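Local atomic coordinates of glycosyl transferases group 1 family protein (Francisella tularensis subsp. tularensis, PDB entry 5I45), a protein that probably transfers sugar residues as a glycosyltransferase of the GT-B type, of which this chain is the C-terminal domain. Residues 30-35 against 112-118; 44-49 against 80-84; 138-142 against 156-161. All blocks are in the same frame, centred on the assembly; numbering follows the deposited sequence.

Contact 1 of 3, residues 30-35 against 112-118; sequences YGIGIF and LDIVVCA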
ATOM      1  N   TYR A  30      -8.711   8.653  -4.624  1.00 13.92           N
ATOM      2  CA  TYR A  30      -8.444   7.575  -3.637  1.00 13.37           C
ATOM      3  C   TYR A  30      -7.123   6.957  -3.991  1.00 11.65           C
ATOM      4  O   TYR A  30      -6.811   6.776  -5.177  1.00 11.86           O
ATOM      5  CB  TYR A  30      -9.529   6.488  -3.710  1.00 14.00           C
ATOM      6  CG  TYR A  30     -10.922   7.008  -3.545  1.00 16.37           C
ATOM      7  CD1 TYR A  30     -11.455   7.231  -2.272  1.00 18.13           C
ATOM      8  CD2 TYR A  30     -11.696   7.321  -4.648  1.00 18.06           C
ATOM      9  CE1 TYR A  30     -12.744   7.739  -2.117  1.00 20.62           C
ATOM     10  CE2 TYR A  30     -12.980   7.843  -4.508  1.00 20.68           C
ATOM     11  CZ  TYR A  30     -13.488   8.057  -3.245  1.00 21.43           C
ATOM     12  OH  TYR A  30     -14.777   8.552  -3.137  1.00 24.74           O
ATOM     13  N   GLY A  31      -6.352   6.606  -2.970  1.00 10.62           N
ATOM     14  CA  GLY A  31      -5.033   6.068  -3.160  1.00  9.91           C
ATOM     15  C   GLY A  31      -4.735   4.689  -2.636  1.00  9.37           C
ATOM     16  O   GLY A  31      -5.272   4.245  -1.611  1.00  9.27           O
ATOM     17  N   ILE A  32      -3.828   4.046  -3.330  1.00  9.16           N
ATOM     18  CA  ILE A  32      -3.249   2.748  -2.986  1.00  9.23           C
ATOM     19  C   ILE A  32      -1.755   2.946  -2.903  1.00  9.33           C
ATOM     20  O   ILE A  32      -1.195   3.544  -3.834  1.00 10.42           O
ATOM     21  CB  ILE A  32      -3.526   1.691  -4.073  1.00  9.78           C
ATOM     22  CG1 ILE A  32      -5.005   1.535  -4.350  1.00 10.21           C
ATOM     23  CG2 ILE A  32      -2.853   0.370  -3.745  1.00  9.97           C
ATOM     24  CD1 ILE A  32      -5.243   1.137  -5.794  1.00 10.72           C
ATOM     25  N   GLY A  33      -1.071   2.450  -1.884  1.00  8.89           N
ATOM     26  CA  GLY A  33       0.353   2.643  -1.780  1.00  8.85           C
ATOM     27  C   GLY A  33       1.143   1.391  -1.474  1.00  8.51           C
ATOM     28  O   GLY A  33       0.625   0.405  -0.913  1.00  8.80           O
ATOM     29  N   ILE A  34       2.426   1.458  -1.832  1.00  8.65           N
ATOM     30  CA  ILE A  34       3.422   0.484  -1.454  1.00  9.08           C
ATOM     31  C   ILE A  34       4.633   1.257  -0.916  1.00  9.21           C
ATOM     32  O   ILE A  34       5.077   2.221  -1.528  1.00  9.62           O
ATOM     33  CB  ILE A  34       3.807  -0.502  -2.592  1.00  9.15           C
ATOM     34  CG1 ILE A  34       4.753  -1.584  -2.046  1.00  9.42           C
ATOM     35  CG2 ILE A  34       4.406   0.196  -3.790  1.00  9.36           C
ATOM     36  CD1 ILE A  34       4.900  -2.791  -2.941  1.00 10.09           C
ATOM     37  N   PHE A  35       5.118   0.834   0.236  1.00  9.81           N
ATOM     38  CA  PHE A  35       6.184   1.525   0.949  1.00 10.63           C
ATOM     39  C   PHE A  35       7.475   0.756   0.933  1.00 11.42           C
ATOM     40  O   PHE A  35       7.470  -0.462   1.072  1.00 13.09           O
ATOM     41  CB  PHE A  35       5.752   1.727   2.422  1.00 11.23           C
ATOM     42  CG  PHE A  35       4.680   2.736   2.587  1.00 11.27           C
ATOM     43  CD1 PHE A  35       3.366   2.419   2.314  1.00 11.24           C
ATOM     44  CD2 PHE A  35       4.987   4.032   3.023  1.00 12.13           C
ATOM     45  CE1 PHE A  35       2.369   3.366   2.501  1.00 11.50           C
ATOM     46  CE2 PHE A  35       3.992   4.973   3.184  1.00 12.44           C
ATOM     47  CZ  PHE A  35       2.689   4.650   2.909  1.00 11.99           C
ATOM     48  N   LEU A 112      -3.980   7.194   2.381  1.00  9.67           N
ATOM     49  CA  LEU A 112      -4.244   6.011   1.549  1.00  9.90           C
ATOM     50  C   LEU A 112      -5.374   5.128   2.039  1.00  9.66           C
ATOM     51  O   LEU A 112      -5.493   4.863   3.234  1.00 10.25           O
ATOM     52  CB  LEU A 112      -2.966   5.147   1.498  1.00  9.96           C
ATOM     53  CG  LEU A 112      -1.782   5.819   0.818  1.00 10.51           C
ATOM     54  CD1 LEU A 112      -0.506   5.052   1.120  1.00 10.98           C
ATOM     55  CD2 LEU A 112      -2.000   6.026  -0.667  1.00 10.92           C
ATOM     56  N   ASP A 113      -6.228   4.663   1.122  1.00  9.37           N
ATOM     57  CA  ASP A 113      -7.259   3.701   1.459  1.00  9.48           C
ATOM     58  C   ASP A 113      -6.748   2.276   1.569  1.00  8.76           C
ATOM     59  O   ASP A 113      -7.258   1.516   2.357  1.00  8.75           O
ATOM     60  CB  ASP A 113      -8.421   3.750   0.468  1.00 10.40           C
ATOM     61  CG  ASP A 113      -9.411   4.823   0.812  1.00 11.86           C
ATOM     62  OD1 ASP A 113      -9.143   6.010   0.590  1.00 12.98           O
ATOM     63  OD2 ASP A 113     -10.467   4.465   1.382  1.00 13.99           O
ATOM     64  N   ILE A 114      -5.772   1.934   0.722  1.00  8.27           N
ATOM     65  CA  ILE A 114      -5.267   0.550   0.649  1.00  8.28           C
ATOM     66  C   ILE A 114      -3.769   0.601   0.643  1.00  8.18           C
ATOM     67  O   ILE A 114      -3.193   1.463  -0.041  1.00  8.37           O
ATOM     68  CB  ILE A 114      -5.778  -0.145  -0.627  1.00  8.72           C
ATOM     69  CG1 ILE A 114      -7.310  -0.149  -0.693  1.00  9.07           C
ATOM     70  CG2 ILE A 114      -5.166  -1.534  -0.766  1.00  8.63           C
ATOM     71  CD1 ILE A 114      -7.900  -0.603  -2.017  1.00  9.49           C
ATOM     72  N   VAL A 115      -3.132  -0.320   1.344  1.00  8.29           N
ATOM     73  CA  VAL A 115      -1.681  -0.493   1.317  1.00  8.65           C
ATOM     74  C   VAL A 115      -1.376  -1.925   0.939  1.00  8.33           C
ATOM     75  O   VAL A 115      -2.008  -2.858   1.443  1.00  8.59           O
ATOM     76  CB  VAL A 115      -1.011  -0.109   2.654  1.00  9.28           C
ATOM     77  CG1 VAL A 115       0.476  -0.462   2.646  1.00  9.88           C
ATOM     78  CG2 VAL A 115      -1.169   1.370   2.888  1.00  9.79           C
ATOM     79  N   VAL A 116      -0.418  -2.082   0.011  1.00  8.36           N
ATOM     80  CA  VAL A 116       0.058  -3.397  -0.388  1.00  8.35           C
ATOM     81  C   VAL A 116       1.443  -3.642   0.157  1.00  8.85           C
ATOM     82  O   VAL A 116       2.301  -2.807   0.009  1.00  9.45           O
ATOM     83  CB  VAL A 116       0.050  -3.561  -1.922  1.00  8.57           C
ATOM     84  CG1 VAL A 116       0.528  -4.936  -2.316  1.00  9.05           C
ATOM     85  CG2 VAL A 116      -1.358  -3.325  -2.466  1.00  8.69           C
ATOM     86  N   CYS A 117       1.636  -4.806   0.787  1.00  9.14           N
ATOM     87  CA  CYS A 117       2.937  -5.223   1.318  1.00 10.53           C
ATOM     88  C   CYS A 117       3.263  -6.490   0.542  1.00 10.44           C
ATOM     89  O   CYS A 117       2.803  -7.553   0.889  1.00 10.81           O
ATOM     90  CB  CYS A 117       2.806  -5.430   2.861  1.00 11.89           C
ATOM     91  SG  CYS A 117       2.104  -4.004   3.774  1.00 15.53           S
ATOM     92  N   ALA A 118       4.045  -6.350  -0.529  1.00 10.04           N
ATOM     93  CA  ALA A 118       4.241  -7.404  -1.531  1.00 10.40           C
ATOM     94  C   ALA A 118       5.581  -8.138  -1.427  1.00 10.62           C
ATOM     95  O   ALA A 118       5.946  -8.878  -2.335  1.00 10.23           O
ATOM     96  CB  ALA A 118       4.122  -6.773  -2.916  1.00 10.73           C
TER
HETATM   97  O   HOH W   1      -7.162   7.596  -0.379  1.00 10.92           O
HETATM   98  O   HOH W   2       3.932  -1.364   1.718  1.00 12.36           O
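Phe35 and Leu112 approach from opposite directions over one face of the paired strands. Leu112 CD1 comes to 3.6 Å from Phe35 CE1, meeting the ring obliquely, and Val115 brings CG2 to the ring's edge with its side chain at about a right angle to the phenylalanine. Leu112 keeps CG beside its own backbone N (chi1 -64°), which lays its other methyl over bare glycine backbone, with CD2 3.6 Å from Gly31 C. On the other face Ile32 and Ile114 lie side by side and point the same way, Ile32 CG1 reaching Ile114 CB at 4.2 Å. Ile34 extends along that face until its CD1 meets Ala118 CB at 4.1 Å. Between the two layers run parallel-strand bonds, from Gly33 N to Ile114 O (3.0 Å) and from Val116 N to Gly33 O (2.9 Å, nearly straight). One water carries the pairing on between Phe35 N and Val116 O; another joins Gly31 N to Asp113 OD1. That same oxygen lies at the edge of the Tyr30 ring, ring and carboxylate planes 76° apart, while Asp113 OD2 forms a salt bridge with Arg181. The pair sits mid-sheet, flanked by strands 61-66 and 137-140; helices 44-57 and 164-176 pack on the Ile32 and Ile114 face, and helix 104-111 packs against Phe35 and Val115.

Contact 2 of 3, residues 44-49 against 80-84; sequences TQEFIE and LEQKV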
ATOM      1  N   THR A  44       7.814  -4.935  -5.822  1.00  9.02           N
ATOM      2  CA  THR A  44       7.365  -3.726  -6.476  1.00  9.14           C
ATOM      3  C   THR A  44       6.824  -3.991  -7.898  1.00  9.22           C
ATOM      4  O   THR A  44       5.887  -3.313  -8.332  1.00  9.05           O
ATOM      5  CB  THR A  44       8.478  -2.666  -6.558  1.00  9.92           C
ATOM      6  OG1 THR A  44       9.285  -2.691  -5.361  1.00 10.18           O
ATOM      7  CG2 THR A  44       7.874  -1.299  -6.823  1.00 10.18           C
ATOM      8  N   GLN A  45       7.364  -5.006  -8.573  0.50  9.47           N
ATOM      9  CA  GLN A  45       6.859  -5.347  -9.882  0.50  9.91           C
ATOM     10  C   GLN A  45       5.453  -5.960  -9.828  0.50 10.04           C
ATOM     11  O   GLN A  45       4.622  -5.632 -10.686  0.50  9.78           O
ATOM     12  CB  GLN A  45       7.817  -6.252 -10.630  0.50 10.75           C
ATOM     13  CG  GLN A  45       7.351  -6.480 -12.045  0.50 11.29           C
ATOM     14  CD  GLN A  45       8.448  -6.907 -12.947  0.50 12.17           C
ATOM     15  OE1 GLN A  45       9.537  -6.329 -12.935  0.50 12.01           O
ATOM     16  NE2 GLN A  45       8.170  -7.920 -13.759  0.50 12.86           N
ATOM     17  N   GLU A  46       5.182  -6.849  -8.863  0.60 10.19           N
ATOM     18  CA  GLU A  46       3.831  -7.387  -8.770  0.60 10.81           C
ATOM     19  C   GLU A  46       2.847  -6.268  -8.429  0.60 10.17           C
ATOM     20  O   GLU A  46       1.705  -6.265  -8.891  0.60 10.16           O
ATOM     21  CB  GLU A  46       3.768  -8.561  -7.783  0.60 11.69           C
ATOM     22  CG  GLU A  46       4.577  -9.758  -8.242  0.60 13.01           C
ATOM     23  CD  GLU A  46       6.060  -9.638  -7.959  0.60 13.66           C
ATOM     24  OE1 GLU A  46       6.415  -9.600  -6.773  0.60 13.56           O
ATOM     25  OE2 GLU A  46       6.860  -9.576  -8.915  0.60 15.72           O
ATOM     26  N   PHE A  47       3.302  -5.294  -7.657  1.00  9.66           N
ATOM     27  CA  PHE A  47       2.435  -4.160  -7.353  1.00  9.50           C
ATOM     28  C   PHE A  47       2.118  -3.346  -8.600  1.00  9.18           C
ATOM     29  O   PHE A  47       0.953  -3.048  -8.864  1.00  9.35           O
ATOM     30  CB  PHE A  47       3.090  -3.259  -6.336  1.00  9.79           C
ATOM     31  CG  PHE A  47       2.292  -2.030  -5.987  1.00  9.95           C
ATOM     32  CD1 PHE A  47       1.272  -2.065  -5.030  1.00 10.10           C
ATOM     33  CD2 PHE A  47       2.554  -0.834  -6.613  1.00 10.60           C
ATOM     34  CE1 PHE A  47       0.578  -0.925  -4.709  1.00 10.67           C
ATOM     35  CE2 PHE A  47       1.847   0.307  -6.305  1.00 10.57           C
ATOM     36  CZ  PHE A  47       0.857   0.261  -5.347  1.00 10.44           C
ATOM     37  N   ILE A  48       3.143  -2.986  -9.365  1.00  9.25           N
ATOM     38  CA  ILE A  48       2.924  -2.201 -10.576  1.00  9.66           C
ATOM     39  C   ILE A  48       2.055  -2.963 -11.587  1.00  9.79           C
ATOM     40  O   ILE A  48       1.128  -2.379 -12.177  1.00  9.91           O
ATOM     41  CB  ILE A  48       4.279  -1.774 -11.194  1.00 10.35           C
ATOM     42  CG1 ILE A  48       4.964  -0.731 -10.254  1.00 10.59           C
ATOM     43  CG2 ILE A  48       4.105  -1.229 -12.608  1.00 10.94           C
ATOM     44  CD1 ILE A  48       4.260   0.582 -10.130  1.00 11.66           C
ATOM     45  N   GLU A  49       2.343  -4.239 -11.786  1.00 10.20           N
ATOM     46  CA  GLU A  49       1.557  -5.038 -12.722  1.00 10.94           C
ATOM     47  C   GLU A  49       0.105  -5.135 -12.250  1.00 10.52           C
ATOM     48  O   GLU A  49      -0.835  -4.986 -13.046  1.00 10.84           O
ATOM     49  CB  GLU A  49       2.194  -6.416 -12.923  1.00 12.22           C
ATOM     50  CG  GLU A  49       3.485  -6.320 -13.734  1.00 13.32           C
ATOM     51  CD  GLU A  49       4.282  -7.601 -13.778  1.00 15.33           C
ATOM     52  OE1 GLU A  49       4.037  -8.487 -12.949  1.00 17.58           O
ATOM     53  OE2 GLU A  49       5.176  -7.698 -14.630  1.00 16.36           O
ATOM     54  N   LEU A  80       9.907  -0.336 -14.591  1.00 12.33           N
ATOM     55  CA  LEU A  80       8.557  -0.150 -14.054  1.00 11.82           C
ATOM     56  C   LEU A  80       7.881   1.114 -14.605  1.00 11.99           C
ATOM     57  O   LEU A  80       6.706   1.087 -14.976  1.00 11.89           O
ATOM     58  CB  LEU A  80       8.600  -0.119 -12.540  1.00 11.72           C
ATOM     59  CG  LEU A  80       9.099  -1.399 -11.881  1.00 12.58           C
ATOM     60  CD1 LEU A  80       9.052  -1.169 -10.374  1.00 12.92           C
ATOM     61  CD2 LEU A  80       8.329  -2.624 -12.293  1.00 13.28           C
ATOM     62  N   GLU A  81       8.638   2.198 -14.670  1.00 12.57           N
ATOM     63  CA  GLU A  81       8.099   3.463 -15.226  1.00 14.30           C
ATOM     64  C   GLU A  81       7.683   3.284 -16.676  1.00 15.32           C
ATOM     65  O   GLU A  81       6.636   3.795 -17.081  1.00 14.87           O
ATOM     66  CB  GLU A  81       9.099   4.598 -15.075  1.00 16.51           C
ATOM     67  CG  GLU A  81       9.286   5.019 -13.634  1.00 18.51           C
ATOM     68  CD  GLU A  81      10.537   5.840 -13.398  1.00 22.11           C
ATOM     69  OE1 GLU A  81      11.478   5.808 -14.221  1.00 25.93           O
ATOM     70  OE2 GLU A  81      10.597   6.517 -12.357  1.00 26.81           O
ATOM     71  N   GLN A  82       8.483   2.546 -17.444  1.00 15.94           N
ATOM     72  CA  GLN A  82       8.131   2.215 -18.827  1.00 18.21           C
ATOM     73  C   GLN A  82       6.868   1.410 -18.928  1.00 17.12           C
ATOM     74  O   GLN A  82       6.053   1.652 -19.821  1.00 18.18           O
ATOM     75  CB  GLN A  82       9.258   1.414 -19.544  1.00 20.75           C
ATOM     76  CG  GLN A  82       8.906   0.822 -20.929  1.00 24.25           C
ATOM     77  CD  GLN A  82       8.142  -0.516 -20.938  1.00 25.13           C
ATOM     78  OE1 GLN A  82       7.248  -0.718 -21.780  1.00 29.72           O
ATOM     79  NE2 GLN A  82       8.485  -1.425 -20.024  1.00 25.55           N
ATOM     80  N   LYS A  83       6.711   0.409 -18.072  1.00 15.70           N
ATOM     81  CA  LYS A  83       5.507  -0.422 -18.111  1.00 15.94           C
ATOM     82  C   LYS A  83       4.276   0.455 -17.917  1.00 14.73           C
ATOM     83  O   LYS A  83       3.278   0.301 -18.587  1.00 15.03           O
ATOM     84  CB  LYS A  83       5.512  -1.508 -17.018  1.00 16.94           C
ATOM     85  CG  LYS A  83       6.449  -2.675 -17.207  1.00 20.02           C
ATOM     86  CD  LYS A  83       6.246  -3.671 -16.072  1.00 21.45           C
ATOM     87  CE  LYS A  83       7.237  -4.805 -16.123  1.00 23.76           C
ATOM     88  NZ  LYS A  83       7.084  -5.632 -17.338  1.00 26.05           N
ATOM     89  N   VAL A  84       4.342   1.372 -16.959  1.00 12.70           N
ATOM     90  CA  VAL A  84       3.234   2.293 -16.703  1.00 12.34           C
ATOM     91  C   VAL A  84       2.928   3.181 -17.915  1.00 13.25           C
ATOM     92  O   VAL A  84       1.768   3.341 -18.295  1.00 12.89           O
ATOM     93  CB  VAL A  84       3.542   3.153 -15.464  1.00 11.66           C
ATOM     94  CG1 VAL A  84       2.505   4.240 -15.295  1.00 11.77           C
ATOM     95  CG2 VAL A  84       3.602   2.296 -14.196  1.00 11.27           C
TER
HETATM   96  O   HOH W   3       4.401  -6.749 -17.176  0.50 21.63           O
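Leu80 drives into the side of helix 44-57 and makes the tight half of this contact. Its two methyls part company there. CD1 goes to Thr44 CG2 at 3.7 Å and to Ile48 CG1 at 4.1 Å, whereas CD2 lies against the backbone of the helix, 3.9 Å from Gln45 CA, with the aliphatic part of the Gln45 side chain beside it. The leucine crosses Thr44 at about a right angle and Ile48 more obliquely. Val84, one turn after Leu80, meets Ile48 CG2 with its own CG2 at 3.9 Å. With CG1 beside the backbone N (chi1 -69°) and CG2 opposite it, Ile48 offers one branch to each hydrophobic partner: CG1 to Leu80, CG2 to Val84.

The other half is polar and looser. Lys83 runs out nearly straight and then bends at its end (chi4 -64°), passing its CE across the Gln45 amide and bringing NZ toward Glu49. The resulting salt bridge is long, Glu49 OE2 to Lys83 NZ being 3.9 Å, and a water completes it by donating to Glu49 OE2 at 2.8 Å and accepting from Lys83 NZ at 2.9 Å. NZ also has a long, weak ion pair with Glu79 of its own helix. Gln45 NE2 makes at most a weak and doubtful bond to Glu49 OE2, since Gln45 is modelled in two conformers. Gln45, Glu49 and Lys83 are all partly exposed, unlike the buried leucine, isoleucine and valine.

Segments 44-49 and 80-84 run almost parallel, 8° apart. Earlier in helix 74-86, Phe76 touches Thr44 and Gln45. Beneath the two helices lies the sheet: Ile48 and Val84 both rest on Ile93 of strand 93-96, and Ile48 also reaches Val65 of strand 61-66.

Contact 3 of 3, residues 138-142 against 156-161; sequences VIATK and GYLVEP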
ATOM      1  N   VAL A 138      -5.203  -3.574   4.238  1.00  8.20           N
ATOM      2  CA  VAL A 138      -3.932  -4.149   3.813  1.00  8.62           C
ATOM      3  C   VAL A 138      -4.096  -5.446   3.041  1.00  8.20           C
ATOM      4  O   VAL A 138      -4.858  -6.375   3.419  1.00  8.92           O
ATOM      5  CB  VAL A 138      -3.028  -4.403   5.041  1.00  8.98           C
ATOM      6  CG1 VAL A 138      -1.744  -5.144   4.676  1.00  9.68           C
ATOM      7  CG2 VAL A 138      -2.668  -3.089   5.690  1.00  9.53           C
ATOM      8  N   ILE A 139      -3.329  -5.489   1.943  1.00  7.87           N
ATOM      9  CA  ILE A 139      -3.128  -6.699   1.152  1.00  8.19           C
ATOM     10  C   ILE A 139      -1.654  -7.035   1.313  1.00  8.26           C
ATOM     11  O   ILE A 139      -0.808  -6.210   1.056  1.00  8.66           O
ATOM     12  CB  ILE A 139      -3.428  -6.448  -0.331  1.00  8.49           C
ATOM     13  CG1 ILE A 139      -4.892  -6.073  -0.540  1.00  8.93           C
ATOM     14  CG2 ILE A 139      -3.074  -7.707  -1.138  1.00  9.12           C
ATOM     15  CD1 ILE A 139      -5.155  -5.426  -1.887  1.00  9.39           C
ATOM     16  N   ALA A 140      -1.345  -8.244   1.752  1.00  8.50           N
ATOM     17  CA  ALA A 140       0.028  -8.613   2.035  1.00  9.31           C
ATOM     18  C   ALA A 140       0.356 -10.031   1.670  1.00  9.64           C
ATOM     19  O   ALA A 140      -0.497 -10.907   1.660  1.00  9.97           O
ATOM     20  CB  ALA A 140       0.278  -8.460   3.553  1.00  9.90           C
ATOM     21  N   THR A 141       1.638 -10.256   1.380  1.00  9.67           N
ATOM     22  CA  THR A 141       2.191 -11.608   1.335  1.00 10.63           C
ATOM     23  C   THR A 141       2.467 -12.067   2.794  1.00 11.98           C
ATOM     24  O   THR A 141       2.417 -11.285   3.725  1.00 12.17           O
ATOM     25  CB  THR A 141       3.522 -11.592   0.601  1.00 10.64           C
ATOM     26  OG1 THR A 141       4.372 -10.641   1.247  1.00 10.46           O
ATOM     27  CG2 THR A 141       3.348 -11.219  -0.857  1.00 10.66           C
ATOM     28  N   LYS A 142       2.853 -13.324   2.940  1.00 14.66           N
ATOM     29  CA  LYS A 142       3.271 -13.887   4.250  1.00 17.15           C
ATOM     30  C   LYS A 142       4.381 -13.008   4.857  1.00 16.53           C
ATOM     31  O   LYS A 142       4.313 -12.601   6.031  1.00 17.05           O
ATOM     32  CB  LYS A 142       3.777 -15.311   4.049  1.00 20.60           C
ATOM     33  CG  LYS A 142       4.226 -16.017   5.322  1.00 24.12           C
ATOM     34  CD  LYS A 142       4.562 -17.483   5.073  1.00 26.90           C
ATOM     35  CE  LYS A 142       3.319 -18.298   4.761  1.00 29.25           C
ATOM     36  NZ  LYS A 142       3.518 -19.751   4.979  1.00 31.62           N
ATOM     37  N   GLY A 156      -7.582  -8.120   6.779  1.00 10.03           N
ATOM     38  CA  GLY A 156      -6.706  -7.819   5.657  1.00  9.57           C
ATOM     39  C   GLY A 156      -6.813  -8.971   4.683  1.00 10.04           C
ATOM     40  O   GLY A 156      -7.661  -9.868   4.867  1.00 10.22           O
ATOM     41  N   TYR A 157      -5.934  -8.973   3.679  0.50  9.81           N
ATOM     42  CA  TYR A 157      -5.887 -10.057   2.724  0.50 10.46           C
ATOM     43  C   TYR A 157      -4.503 -10.571   2.624  0.50 10.92           C
ATOM     44  O   TYR A 157      -3.504  -9.847   2.874  0.50 10.15           O
ATOM     45  CB  TYR A 157      -6.424  -9.615   1.362  0.50 10.53           C
ATOM     46  CG  TYR A 157      -7.864  -9.370   1.542  0.50 10.62           C
ATOM     47  CD1 TYR A 157      -8.780 -10.397   1.408  0.50 10.90           C
ATOM     48  CD2 TYR A 157      -8.297  -8.158   2.046  0.50 10.82           C
ATOM     49  CE1 TYR A 157     -10.129 -10.183   1.664  0.50 11.21           C
ATOM     50  CE2 TYR A 157      -9.617  -7.930   2.326  0.50 10.87           C
ATOM     51  CZ  TYR A 157     -10.535  -8.942   2.155  0.50 11.06           C
ATOM     52  OH  TYR A 157     -11.842  -8.680   2.433  0.50 11.37           O
ATOM     53  N   LEU A 158      -4.447 -11.853   2.309  1.00 11.97           N
ATOM     54  CA  LEU A 158      -3.176 -12.518   2.074  1.00 13.50           C
ATOM     55  C   LEU A 158      -3.106 -12.959   0.619  1.00 13.72           C
ATOM     56  O   LEU A 158      -4.074 -13.473   0.043  1.00 16.51           O
ATOM     57  CB  LEU A 158      -3.011 -13.719   3.000  1.00 15.52           C
ATOM     58  CG  LEU A 158      -2.798 -13.321   4.452  1.00 16.43           C
ATOM     59  CD1 LEU A 158      -2.892 -14.505   5.389  1.00 17.43           C
ATOM     60  CD2 LEU A 158      -1.479 -12.605   4.661  1.00 17.67           C
ATOM     61  N   VAL A 159      -1.949 -12.757   0.031  1.00 11.68           N
ATOM     62  CA  VAL A 159      -1.691 -13.230  -1.326  1.00 11.66           C
ATOM     63  C   VAL A 159      -0.399 -14.001  -1.342  1.00 11.76           C
ATOM     64  O   VAL A 159       0.444 -13.832  -0.483  1.00 10.97           O
ATOM     65  CB  VAL A 159      -1.625 -12.083  -2.355  1.00 12.02           C
ATOM     66  CG1 VAL A 159      -2.979 -11.398  -2.437  1.00 12.13           C
ATOM     67  CG2 VAL A 159      -0.535 -11.067  -2.049  1.00 11.77           C
ATOM     68  N   GLU A 160      -0.264 -14.866  -2.338  1.00 11.82           N
ATOM     69  CA  GLU A 160       1.026 -15.503  -2.549  1.00 13.05           C
ATOM     70  C   GLU A 160       2.028 -14.484  -3.070  1.00 12.24           C
ATOM     71  O   GLU A 160       1.651 -13.534  -3.761  1.00 11.74           O
ATOM     72  CB  GLU A 160       0.892 -16.634  -3.564  1.00 14.82           C
ATOM     73  CG  GLU A 160       0.032 -17.788  -3.058  1.00 16.55           C
ATOM     74  CD  GLU A 160       0.620 -18.486  -1.861  1.00 19.40           C
ATOM     75  OE1 GLU A 160       1.851 -18.680  -1.787  1.00 21.26           O
ATOM     76  OE2 GLU A 160      -0.179 -18.883  -0.985  1.00 23.52           O
ATOM     77  N   PRO A 161       3.313 -14.645  -2.733  1.00 12.88           N
ATOM     78  CA  PRO A 161       4.335 -13.816  -3.364  1.00 12.82           C
ATOM     79  C   PRO A 161       4.404 -14.082  -4.855  1.00 12.92           C
ATOM     80  O   PRO A 161       3.963 -15.145  -5.348  1.00 13.20           O
ATOM     81  CB  PRO A 161       5.620 -14.254  -2.651  1.00 13.80           C
ATOM     82  CG  PRO A 161       5.346 -15.636  -2.182  1.00 14.69           C
ATOM     83  CD  PRO A 161       3.888 -15.703  -1.880  1.00 13.73           C
TER
HETATM   84  O   HOH W   4       1.935 -15.317   1.263  1.00 20.28           O
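Thr141 meets Val159 and Pro161 beyond the Ala140-Leu158 bridge. Its CB lies 4.0 Å from Val159 O. Past CB the side chain divides: CG2, set opposite the carbonyl carbon, reaches across to Pro161 CA at 3.7 Å, while OG1, tucked between backbone N and carbonyl carbon (chi1 55°), turns to partners elsewhere, hydrogen-bonding with Ser119 O, after strand 114-117, and with Gly144 N, three residues on. The tip therefore combines an apolar contact with the outer segment and polar ties outside the pair. Earlier along the pair, Ile139 CG2 packs obliquely on Val159 CG1 at 3.9 Å, and Val159 CG2 comes up to Ala140 O. The backbones are bound by Tyr157 N to Val138 O at 2.8 Å, followed by Ala140 N to Tyr157 O and Val159 N to Ala140 O. A water then takes over, accepting from Lys142 N and donating to Val159 O. This is a parallel edge pairing: short strand 157-158 closes one side of the six-stranded sheet, joined to strand 137-140 by a loop without a helix, in the Rossmann-like C-terminal domain of the GT-B fold.

How the contacts relate
All three contacts belong to one alpha/beta domain built on a parallel sheet. Contact 1 forms its middle, about 2 Å from the centre of the chain. Contact 2, with its centre about 14 Å from that of contact 1, lies in the helical layer over one face; Phe47 of segment 44-49 joins them by packing on Ile32, Ile34 and Val116. Contact 3 continues the sheet outward, its centre about 12 Å from that of contact 1, through strand 114-117 beside strand 137-140. Contacts 2 and 3 do not touch. In sequence, contact 2 falls between the two segments of contact 1, and contact 3 follows both, so this C-terminal GT-B domain combines a central strand pair, a helical layer and a sheet edge.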